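PDB 3UJP: Mn transporter subunit from Synechocystis sp. PCC 6803, which binds manganese and probably serves as the solute-binding subunit of a transporter, delivering the metal to its membrane permease. Local coordinates for residues M44-L53 with V143-D154; T59-G67 with Y270-E278. All coordinates share one frame; numbering follows the deposited sequence.

Contact 1. Residues M44-L53 with V143-D154. With ZN (zinc ion), chain H.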
loop_
_atom_site.group_PDB
_atom_site.type_symbol
_atom_site.label_atom_id
_atom_site.label_comp_id
_atom_site.label_asym_id
_atom_site.label_seq_id
_atom_site.Cartn_x
_atom_site.Cartn_y
_atom_site.Cartn_z
ATOM N N MET A 44 -6.478 -12.534 -6.401
ATOM C CA MET A 44 -5.977 -13.860 -6.043
ATOM C C MET A 44 -4.546 -13.841 -5.513
ATOM O O MET A 44 -4.233 -14.553 -4.561
ATOM C CB MET A 44 -5.983 -14.788 -7.241
ATOM C CG MET A 44 -7.317 -15.014 -7.846
ATOM S SD MET A 44 -7.242 -16.375 -9.036
ATOM C CE MET A 44 -6.145 -17.523 -8.206
ATOM N N VAL A 45 -3.651 -13.070 -6.134
ATOM C CA VAL A 45 -2.284 -13.049 -5.627
ATOM C C VAL A 45 -2.207 -12.169 -4.389
ATOM O O VAL A 45 -1.562 -12.534 -3.403
ATOM C CB VAL A 45 -1.218 -12.641 -6.679
ATOM C CG1 VAL A 45 -1.358 -13.470 -7.938
ATOM C CG2 VAL A 45 -1.299 -11.181 -7.002
ATOM N N GLN A 46 -2.883 -11.025 -4.422
ATOM C CA GLN A 46 -2.893 -10.163 -3.249
ATOM C C GLN A 46 -3.354 -10.983 -2.046
ATOM O O GLN A 46 -3.039 -10.664 -0.898
ATOM C CB GLN A 46 -3.751 -8.903 -3.461
ATOM C CG GLN A 46 -4.198 -8.204 -2.159
ATOM C CD GLN A 46 -3.114 -7.323 -1.481
ATOM O OE1 GLN A 46 -1.951 -7.723 -1.310
ATOM N NE2 GLN A 46 -3.518 -6.113 -1.075
ATOM N N ASN A 47 -4.074 -12.068 -2.315
ATOM C CA ASN A 47 -4.562 -12.900 -1.239
ATOM C C ASN A 47 -3.567 -13.914 -0.713
ATOM O O ASN A 47 -3.732 -14.375 0.399
ATOM C CB ASN A 47 -5.927 -13.515 -1.558
ATOM C CG ASN A 47 -7.062 -12.750 -0.884
ATOM O OD1 ASN A 47 -7.163 -12.769 0.340
ATOM N ND2 ASN A 47 -7.896 -12.057 -1.674
ATOM N N VAL A 48 -2.514 -14.217 -1.468
ATOM C CA VAL A 48 -1.437 -15.088 -0.979
ATOM C C VAL A 48 -0.262 -14.279 -0.425
ATOM O O VAL A 48 0.549 -14.774 0.366
ATOM C CB VAL A 48 -0.886 -16.001 -2.084
ATOM C CG1 VAL A 48 0.366 -16.719 -1.608
ATOM C CG2 VAL A 48 -1.940 -16.998 -2.551
ATOM N N ALA A 49 -0.154 -13.026 -0.843
ATOM C CA ALA A 49 1.023 -12.222 -0.505
ATOM C C ALA A 49 0.839 -11.439 0.798
ATOM O O ALA A 49 1.744 -11.336 1.613
ATOM C CB ALA A 49 1.371 -11.285 -1.650
ATOM N N GLY A 50 -0.342 -10.898 1.011
ATOM C CA GLY A 50 -0.591 -10.229 2.256
ATOM C C GLY A 50 0.016 -8.874 2.130
ATOM O O GLY A 50 0.037 -8.299 1.039
ATOM N N ASP A 51 0.485 -8.365 3.261
ATOM C CA ASP A 51 1.192 -7.111 3.277
ATOM C C ASP A 51 2.694 -7.320 3.067
ATOM O O ASP A 51 3.464 -6.345 3.096
ATOM C CB ASP A 51 0.857 -6.276 4.525
ATOM C CG ASP A 51 0.858 -7.087 5.811
ATOM O OD1 ASP A 51 1.660 -8.033 5.973
ATOM O OD2 ASP A 51 0.063 -6.754 6.711
ATOM N N LYS A 52 3.082 -8.577 2.809
ATOM C CA LYS A 52 4.484 -8.945 2.481
ATOM C C LYS A 52 5.042 -8.561 1.082
ATOM O O LYS A 52 6.231 -8.300 0.967
ATOM C CB LYS A 52 4.738 -10.431 2.718
ATOM C CG LYS A 52 4.469 -10.876 4.119
ATOM C CD LYS A 52 5.263 -10.045 5.116
ATOM C CE LYS A 52 4.919 -10.395 6.556
ATOM N NZ LYS A 52 3.452 -10.223 6.831
ATOM N N LEU A 53 4.212 -8.569 0.033
ATOM C CA LEU A 53 4.572 -8.036 -1.292
ATOM C C LEU A 53 3.569 -6.956 -1.658
ATOM O O LEU A 53 2.571 -6.735 -0.954
ATOM C CB LEU A 53 4.526 -9.115 -2.374
ATOM C CG LEU A 53 5.390 -10.367 -2.184
ATOM C CD1 LEU A 53 5.346 -11.277 -3.408
ATOM C CD2 LEU A 53 6.836 -10.024 -1.840
ATOM N N VAL A 143 -3.640 -20.819 -7.153
ATOM C CA VAL A 143 -3.149 -20.295 -5.874
ATOM C C VAL A 143 -1.886 -20.994 -5.430
ATOM O O VAL A 143 -1.074 -20.429 -4.717
ATOM C CB VAL A 143 -4.191 -20.405 -4.728
ATOM C CG1 VAL A 143 -5.548 -19.886 -5.163
ATOM C CG2 VAL A 143 -4.305 -21.846 -4.247
ATOM N N GLU A 144 -1.715 -22.237 -5.836
ATOM C CA GLU A 144 -0.532 -22.930 -5.398
ATOM C C GLU A 144 0.658 -22.398 -6.150
ATOM O O GLU A 144 1.711 -22.158 -5.554
ATOM C CB GLU A 144 -0.643 -24.411 -5.656
ATOM C CG GLU A 144 0.701 -25.089 -5.557
ATOM C CD GLU A 144 1.143 -25.268 -4.128
ATOM O OE1 GLU A 144 0.421 -24.781 -3.224
ATOM O OE2 GLU A 144 2.201 -25.899 -3.911
ATOM N N ASN A 145 0.497 -22.214 -7.462
ATOM C CA ASN A 145 1.612 -21.731 -8.301
ATOM C C ASN A 145 2.043 -20.317 -7.951
ATOM O O ASN A 145 3.192 -19.939 -8.152
ATOM C CB ASN A 145 1.281 -21.824 -9.793
ATOM C CG ASN A 145 1.012 -23.250 -10.249
ATOM O OD1 ASN A 145 1.629 -24.203 -9.764
ATOM N ND2 ASN A 145 0.083 -23.402 -11.182
ATOM N N ILE A 146 1.094 -19.538 -7.443
ATOM C CA ILE A 146 1.370 -18.225 -6.889
ATOM C C ILE A 146 2.214 -18.388 -5.646
ATOM O O ILE A 146 3.051 -17.533 -5.335
ATOM C CB ILE A 146 0.089 -17.537 -6.451
ATOM C CG1 ILE A 146 -0.827 -17.267 -7.653
ATOM C CG2 ILE A 146 0.426 -16.275 -5.736
ATOM C CD1 ILE A 146 -2.249 -16.860 -7.285
ATOM N N ARG A 147 1.995 -19.489 -4.931
ATOM C CA ARG A 147 2.692 -19.709 -3.684
ATOM C C ARG A 147 4.142 -20.020 -3.989
ATOM O O ARG A 147 5.043 -19.344 -3.495
ATOM C CB ARG A 147 2.049 -20.844 -2.898
ATOM C CG ARG A 147 2.180 -20.737 -1.382
ATOM C CD ARG A 147 2.277 -22.131 -0.806
ATOM N NE ARG A 147 3.485 -22.792 -1.284
ATOM C CZ ARG A 147 3.700 -24.104 -1.240
ATOM N NH1 ARG A 147 4.835 -24.597 -1.704
ATOM N NH2 ARG A 147 2.784 -24.924 -0.734
ATOM N N GLN A 148 4.368 -21.025 -4.828
ATOM C CA GLN A 148 5.735 -21.410 -5.214
ATOM C C GLN A 148 6.532 -20.254 -5.807
ATOM O O GLN A 148 7.742 -20.161 -5.618
ATOM C CB GLN A 148 5.730 -22.560 -6.223
ATOM C CG GLN A 148 5.171 -23.872 -5.722
ATOM C CD GLN A 148 4.989 -24.862 -6.863
ATOM O OE1 GLN A 148 5.505 -24.656 -7.970
ATOM N NE2 GLN A 148 4.243 -25.941 -6.606
ATOM N N ALA A 149 5.846 -19.389 -6.539
ATOM C CA ALA A 149 6.495 -18.284 -7.231
ATOM C C ALA A 149 7.006 -17.284 -6.222
ATOM O O ALA A 149 8.038 -16.648 -6.446
ATOM C CB ALA A 149 5.531 -17.624 -8.180
ATOM N N PHE A 150 6.262 -17.158 -5.115
ATOM C CA PHE A 150 6.551 -16.193 -4.048
ATOM C C PHE A 150 7.616 -16.677 -3.062
ATOM O O PHE A 150 8.361 -15.858 -2.517
ATOM C CB PHE A 150 5.298 -15.883 -3.242
ATOM C CG PHE A 150 4.340 -14.975 -3.921
ATOM C CD1 PHE A 150 4.489 -14.642 -5.237
ATOM C CD2 PHE A 150 3.276 -14.453 -3.225
ATOM C CE1 PHE A 150 3.600 -13.811 -5.844
ATOM C CE2 PHE A 150 2.392 -13.624 -3.820
ATOM C CZ PHE A 150 2.552 -13.302 -5.134
ATOM N N VAL A 151 7.664 -17.985 -2.798
ATOM C CA VAL A 151 8.685 -18.540 -1.907
ATOM C C VAL A 151 10.076 -18.394 -2.537
ATOM O O VAL A 151 11.051 -18.075 -1.838
ATOM C CB VAL A 151 8.426 -20.012 -1.545
ATOM C CG1 VAL A 151 7.008 -20.195 -1.093
ATOM C CG2 VAL A 151 8.730 -20.920 -2.732
ATOM N N GLU A 152 10.156 -18.623 -3.855
ATOM C CA GLU A 152 11.387 -18.412 -4.607
ATOM C C GLU A 152 11.654 -16.934 -4.749
ATOM O O GLU A 152 12.776 -16.491 -4.551
ATOM C CB GLU A 152 11.307 -19.045 -5.987
ATOM C CG GLU A 152 10.995 -20.521 -5.948
ATOM C CD GLU A 152 10.746 -21.070 -7.340
ATOM O OE1 GLU A 152 10.963 -20.304 -8.304
ATOM O OE2 GLU A 152 10.331 -22.249 -7.477
ATOM N N LEU A 153 10.628 -16.160 -5.077
ATOM C CA LEU A 153 10.823 -14.708 -5.131
ATOM C C LEU A 153 11.380 -14.155 -3.809
ATOM O O LEU A 153 12.419 -13.481 -3.806
ATOM C CB LEU A 153 9.552 -13.933 -5.521
ATOM C CG LEU A 153 9.951 -12.458 -5.764
ATOM C CD1 LEU A 153 10.799 -12.318 -7.048
ATOM C CD2 LEU A 153 8.798 -11.447 -5.778
ATOM N N ASP A 154 10.674 -14.446 -2.707
ATOM C CA ASP A 154 10.978 -13.915 -1.368
ATOM C C ASP A 154 10.972 -15.021 -0.336
ATOM O O ASP A 154 10.050 -15.119 0.459
ATOM C CB ASP A 154 9.937 -12.873 -0.949
ATOM C CG ASP A 154 10.412 -11.979 0.208
ATOM O OD1 ASP A 154 11.423 -12.321 0.879
ATOM O OD2 ASP A 154 9.755 -10.931 0.437
HETATM ZN ZN ZN H . 0.956 -8.246 8.478
#
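Val48 of helix 44-49 enters as a knob among Val143, Ile146, Arg147 and Phe150 of helix 143-153, where the two axes approach to 9.7 Å and cross at -51°. With CG1 anti to the backbone N (chi1 171°), its two methyls part: CG1 heads for the Phe150 ring, while CG2 turns toward the Ile146 CG2 methyl and the Val143 carbonyl. Beside it Val45 CG1 rests 3.6 Å from Ile146 CD1, the two side chains crossing at about a right angle. Met44, bent at chi3, brings its CE methyl to Val143 CG1 at 3.9 Å.

Aromatic contacts gather round Phe150. Leu53 CD1 sits over one face, 3.6 Å from the ring centroid and 3° off the normal, a CH-pi contact; the carbonyl O of Ile146 lies above the opposite face, toward the rim. Val45 CB lies 4.1 Å from Phe150 CZ, and the Ala49 methyl approaches the ring obliquely. Tyr161 of helix 158-183 adds an edge-to-face ring contact. A leucine in place of Phe150 would probably leave Leu53 CD1 without its aromatic face and open a gap beside Ala49 and Val45.

Beyond the helix interface, in the turn after helix 44-49, Asp51 binds zinc and its OD1 forms a salt bridge with Lys52 NZ; Glu30 of a neighbouring subunit binds the same ion. The arrangement is apolar helix-helix packing with Val48 as a single knob in a hole, Val45 and Phe150 also reaching strand 83-86 of the four-stranded parallel sheet.

Contact 2. Residues T59-G67 with Y270-E278. With MN (manganese (II) ion), chain D.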
loop_
_atom_site.group_PDB
_atom_site.type_symbol
_atom_site.label_atom_id
_atom_site.label_comp_id
_atom_site.label_asym_id
_atom_site.label_seq_id
_atom_site.Cartn_x
_atom_site.Cartn_y
_atom_site.Cartn_z
ATOM N N THR A 59 -3.964 -4.037 -16.330
ATOM C CA THR A 59 -5.270 -3.564 -16.777
ATOM C C THR A 59 -6.056 -3.084 -15.570
ATOM O O THR A 59 -6.118 -3.777 -14.559
ATOM C CB THR A 59 -6.044 -4.706 -17.378
ATOM O OG1 THR A 59 -6.259 -5.675 -16.355
ATOM C CG2 THR A 59 -5.264 -5.365 -18.493
ATOM N N ARG A 60 -6.671 -1.912 -15.662
ATOM C CA ARG A 60 -7.237 -1.324 -14.452
ATOM C C ARG A 60 -8.767 -1.256 -14.399
ATOM O O ARG A 60 -9.375 -0.196 -14.578
ATOM C CB ARG A 60 -6.568 0.012 -14.131
ATOM C CG ARG A 60 -5.042 -0.107 -14.141
ATOM C CD ARG A 60 -4.373 1.015 -13.380
ATOM N NE ARG A 60 -2.940 0.776 -13.248
ATOM C CZ ARG A 60 -2.120 1.530 -12.515
ATOM N NH1 ARG A 60 -0.826 1.237 -12.450
ATOM N NH2 ARG A 60 -2.591 2.575 -11.841
ATOM N N ILE A 61 -9.345 -2.427 -14.114
ATOM C CA ILE A 61 -10.785 -2.693 -13.903
ATOM C C ILE A 61 -11.496 -2.803 -15.219
ATOM O O ILE A 61 -10.932 -2.462 -16.246
ATOM C CB ILE A 61 -11.516 -1.658 -13.046
ATOM C CG1 ILE A 61 -12.227 -2.337 -11.880
ATOM C CG2 ILE A 61 -12.526 -0.886 -13.897
ATOM C CD1 ILE A 61 -11.283 -2.945 -10.878
ATOM N N GLY A 62 -12.739 -3.272 -15.161
ATOM C CA GLY A 62 -13.575 -3.604 -16.308
ATOM C C GLY A 62 -13.057 -3.544 -17.736
ATOM O O GLY A 62 -13.837 -3.284 -18.661
ATOM N N ALA A 63 -11.774 -3.820 -17.940
ATOM C CA ALA A 63 -11.159 -3.559 -19.228
ATOM C C ALA A 63 -10.923 -4.849 -19.963
ATOM O O ALA A 63 -10.524 -5.838 -19.366
ATOM C CB ALA A 63 -9.842 -2.799 -19.047
ATOM N N GLU A 64 -11.182 -4.831 -21.261
ATOM C CA GLU A 64 -11.001 -6.016 -22.082
ATOM C C GLU A 64 -9.563 -6.511 -21.951
ATOM O O GLU A 64 -8.644 -5.877 -22.443
ATOM C CB GLU A 64 -11.400 -5.746 -23.541
ATOM C CG GLU A 64 -10.521 -6.436 -24.585
ATOM C CD GLU A 64 -10.836 -7.912 -24.740
ATOM O OE1 GLU A 64 -10.435 -8.520 -25.765
ATOM O OE2 GLU A 64 -11.495 -8.458 -23.835
ATOM N N ILE A 65 -9.394 -7.644 -21.270
ATOM C CA ILE A 65 -8.085 -8.204 -20.907
ATOM C C ILE A 65 -7.427 -9.009 -22.003
ATOM O O ILE A 65 -6.257 -9.329 -21.882
ATOM C CB ILE A 65 -8.178 -9.186 -19.678
ATOM C CG1 ILE A 65 -9.174 -10.316 -19.968
ATOM C CG2 ILE A 65 -8.570 -8.463 -18.396
ATOM C CD1 ILE A 65 -8.894 -11.572 -19.192
ATOM N N HIS A 66 -8.188 -9.371 -23.033
ATOM C CA HIS A 66 -7.743 -10.313 -24.068
ATOM C C HIS A 66 -6.949 -9.615 -25.180
ATOM O O HIS A 66 -6.038 -10.208 -25.764
ATOM C CB HIS A 66 -8.944 -10.982 -24.733
ATOM C CG HIS A 66 -9.527 -12.138 -23.980
ATOM N ND1 HIS A 66 -9.147 -13.439 -24.216
ATOM C CD2 HIS A 66 -10.512 -12.189 -23.056
ATOM C CE1 HIS A 66 -9.858 -14.246 -23.445
ATOM N NE2 HIS A 66 -10.686 -13.514 -22.726
ATOM N N GLY A 67 -7.306 -8.370 -25.498
ATOM C CA GLY A 67 -6.650 -7.659 -26.579
ATOM C C GLY A 67 -6.217 -6.276 -26.169
ATOM O O GLY A 67 -6.154 -5.367 -26.996
ATOM N N TYR A 270 -19.380 -11.846 -14.198
ATOM C CA TYR A 270 -18.061 -11.265 -14.163
ATOM C C TYR A 270 -16.990 -12.328 -14.361
ATOM O O TYR A 270 -16.897 -13.219 -13.546
ATOM C CB TYR A 270 -17.878 -10.555 -12.836
ATOM C CG TYR A 270 -18.663 -9.251 -12.726
ATOM C CD1 TYR A 270 -20.040 -9.248 -12.490
ATOM C CD2 TYR A 270 -18.023 -8.012 -12.863
ATOM C CE1 TYR A 270 -20.751 -8.049 -12.385
ATOM C CE2 TYR A 270 -18.729 -6.805 -12.765
ATOM C CZ TYR A 270 -20.088 -6.829 -12.525
ATOM O OH TYR A 270 -20.781 -5.630 -12.422
ATOM N N VAL A 271 -16.184 -12.256 -15.427
ATOM C CA VAL A 271 -15.111 -13.240 -15.621
ATOM C C VAL A 271 -13.713 -12.678 -15.724
ATOM O O VAL A 271 -12.794 -13.128 -15.036
ATOM C CB VAL A 271 -15.261 -14.081 -16.880
ATOM C CG1 VAL A 271 -15.333 -15.523 -16.498
ATOM C CG2 VAL A 271 -16.445 -13.642 -17.714
ATOM N N ASP A 272 -13.552 -11.733 -16.642
ATOM C CA ASP A 272 -12.237 -11.239 -17.012
ATOM C C ASP A 272 -11.850 -10.020 -16.194
ATOM O O ASP A 272 -10.775 -9.458 -16.389
ATOM C CB ASP A 272 -12.200 -10.941 -18.509
ATOM C CG ASP A 272 -12.298 -12.217 -19.383
ATOM O OD1 ASP A 272 -12.106 -13.326 -18.878
ATOM O OD2 ASP A 272 -12.543 -12.103 -20.592
ATOM N N SER A 273 -12.725 -9.616 -15.280
ATOM C CA SER A 273 -12.466 -8.458 -14.432
ATOM C C SER A 273 -13.512 -8.340 -13.326
ATOM O O SER A 273 -14.673 -8.705 -13.513
ATOM C CB SER A 273 -12.439 -7.177 -15.268
ATOM O OG SER A 273 -12.917 -6.071 -14.523
ATOM N N LEU A 274 -13.085 -7.775 -12.204
ATOM C CA LEU A 274 -13.906 -7.580 -11.029
ATOM C C LEU A 274 -14.618 -6.274 -11.101
ATOM O O LEU A 274 -14.715 -5.704 -12.162
ATOM C CB LEU A 274 -13.053 -7.551 -9.780
ATOM C CG LEU A 274 -11.881 -8.496 -9.616
ATOM C CD1 LEU A 274 -11.170 -8.167 -8.379
ATOM C CD2 LEU A 274 -12.344 -9.891 -9.530
ATOM N N SER A 275 -15.105 -5.799 -9.961
ATOM C CA SER A 275 -15.829 -4.534 -9.901
ATOM C C SER A 275 -15.142 -3.549 -8.960
ATOM O O SER A 275 -14.091 -3.847 -8.394
ATOM C CB SER A 275 -17.275 -4.766 -9.457
ATOM O OG SER A 275 -18.143 -3.796 -10.018
ATOM N N THR A 276 -15.744 -2.375 -8.799
ATOM C CA THR A 276 -15.193 -1.346 -7.930
ATOM C C THR A 276 -15.466 -1.726 -6.472
ATOM O O THR A 276 -16.102 -2.735 -6.197
ATOM C CB THR A 276 -15.795 0.026 -8.261
ATOM O OG1 THR A 276 -17.224 -0.033 -8.134
ATOM C CG2 THR A 276 -15.451 0.432 -9.702
ATOM N N GLU A 277 -14.955 -0.939 -5.536
ATOM C CA GLU A 277 -15.311 -1.117 -4.136
ATOM C C GLU A 277 -16.830 -1.176 -4.049
ATOM O O GLU A 277 -17.393 -1.908 -3.229
ATOM C CB GLU A 277 -14.807 0.081 -3.338
ATOM C CG GLU A 277 -15.112 1.407 -4.040
ATOM C CD GLU A 277 -14.869 2.633 -3.176
ATOM O OE1 GLU A 277 -14.487 2.482 -1.996
ATOM O OE2 GLU A 277 -15.071 3.754 -3.691
ATOM N N GLU A 278 -17.483 -0.376 -4.897
ATOM C CA GLU A 278 -18.937 -0.359 -5.009
ATOM C C GLU A 278 -19.321 -1.449 -5.976
ATOM O O GLU A 278 -18.461 -2.025 -6.628
ATOM C CB GLU A 278 -19.429 0.986 -5.543
ATOM C CG GLU A 278 -19.153 2.180 -4.628
ATOM C CD GLU A 278 -20.037 2.185 -3.386
ATOM O OE1 GLU A 278 -21.227 1.816 -3.493
ATOM O OE2 GLU A 278 -19.541 2.555 -2.298
HETATM MN MN MN D . -12.581 -13.700 -21.678
#
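Segments 59-67 and 270-278, both irregular loops, run nearly antiparallel where they touch, 171° apart, and come closest at Gly62 and Ser273, with CA atoms 5.3 Å apart. Ser273 places its hydroxyl beside the backbone of Gly62, but the angle there is poor, and OG instead donates to the carbonyl O of Leu274 at 3.0 Å. Ile61 reaches past this point to bring CD1 near the carbonyl O of Ser275.

Ile65 lies across the Asp272 side chain at about a right angle. Its CG1 branch, placed between the backbone N and the carbonyl carbon (chi1 57°), packs with CD1 against Asp272 CB and CG. This apolar flank backs the carboxylate whose OD2 binds manganese at 1.9 Å. His66 NE2 binds the same ion at 2.2 Å, with Asp272 OD2 at the edge of the imidazole and near its plane; the ring and carboxylate planes stand 58° apart.

His131 and Glu197 complete the set of protein ligands. Two imidazole nitrogens and two carboxylates, Glu197 using both of its oxygens, make a mixed site, and the metal joins loops that are distant in sequence. Binding the cation probably offsets the negative charge that Asp272 and Glu197 bring together.

The two contacts interleave along the chain: 44-53, 59-67, 143-154, then 270-278. Their centres lie 21 Å apart and their nearest atoms about 7 Å apart, without touching. Strand 54-57, an outer strand of the four-stranded parallel sheet, connects the first segment of contact 1 to that of contact 2. Helix 39-49 serves both: its C-terminal part packs in contact 1, while Thr39, Val40 and Asp43 in its N-terminal half meet Ile61, Ser273 or Leu274 of contact 2. In contact 1, helices 39-49 and 136-153 pack beside the sheet, touching strands 33-36 and 83-86, whereas contact 2 brings loops together at the manganese site, consistent with the cleft between lobes in metal-binding proteins of this family.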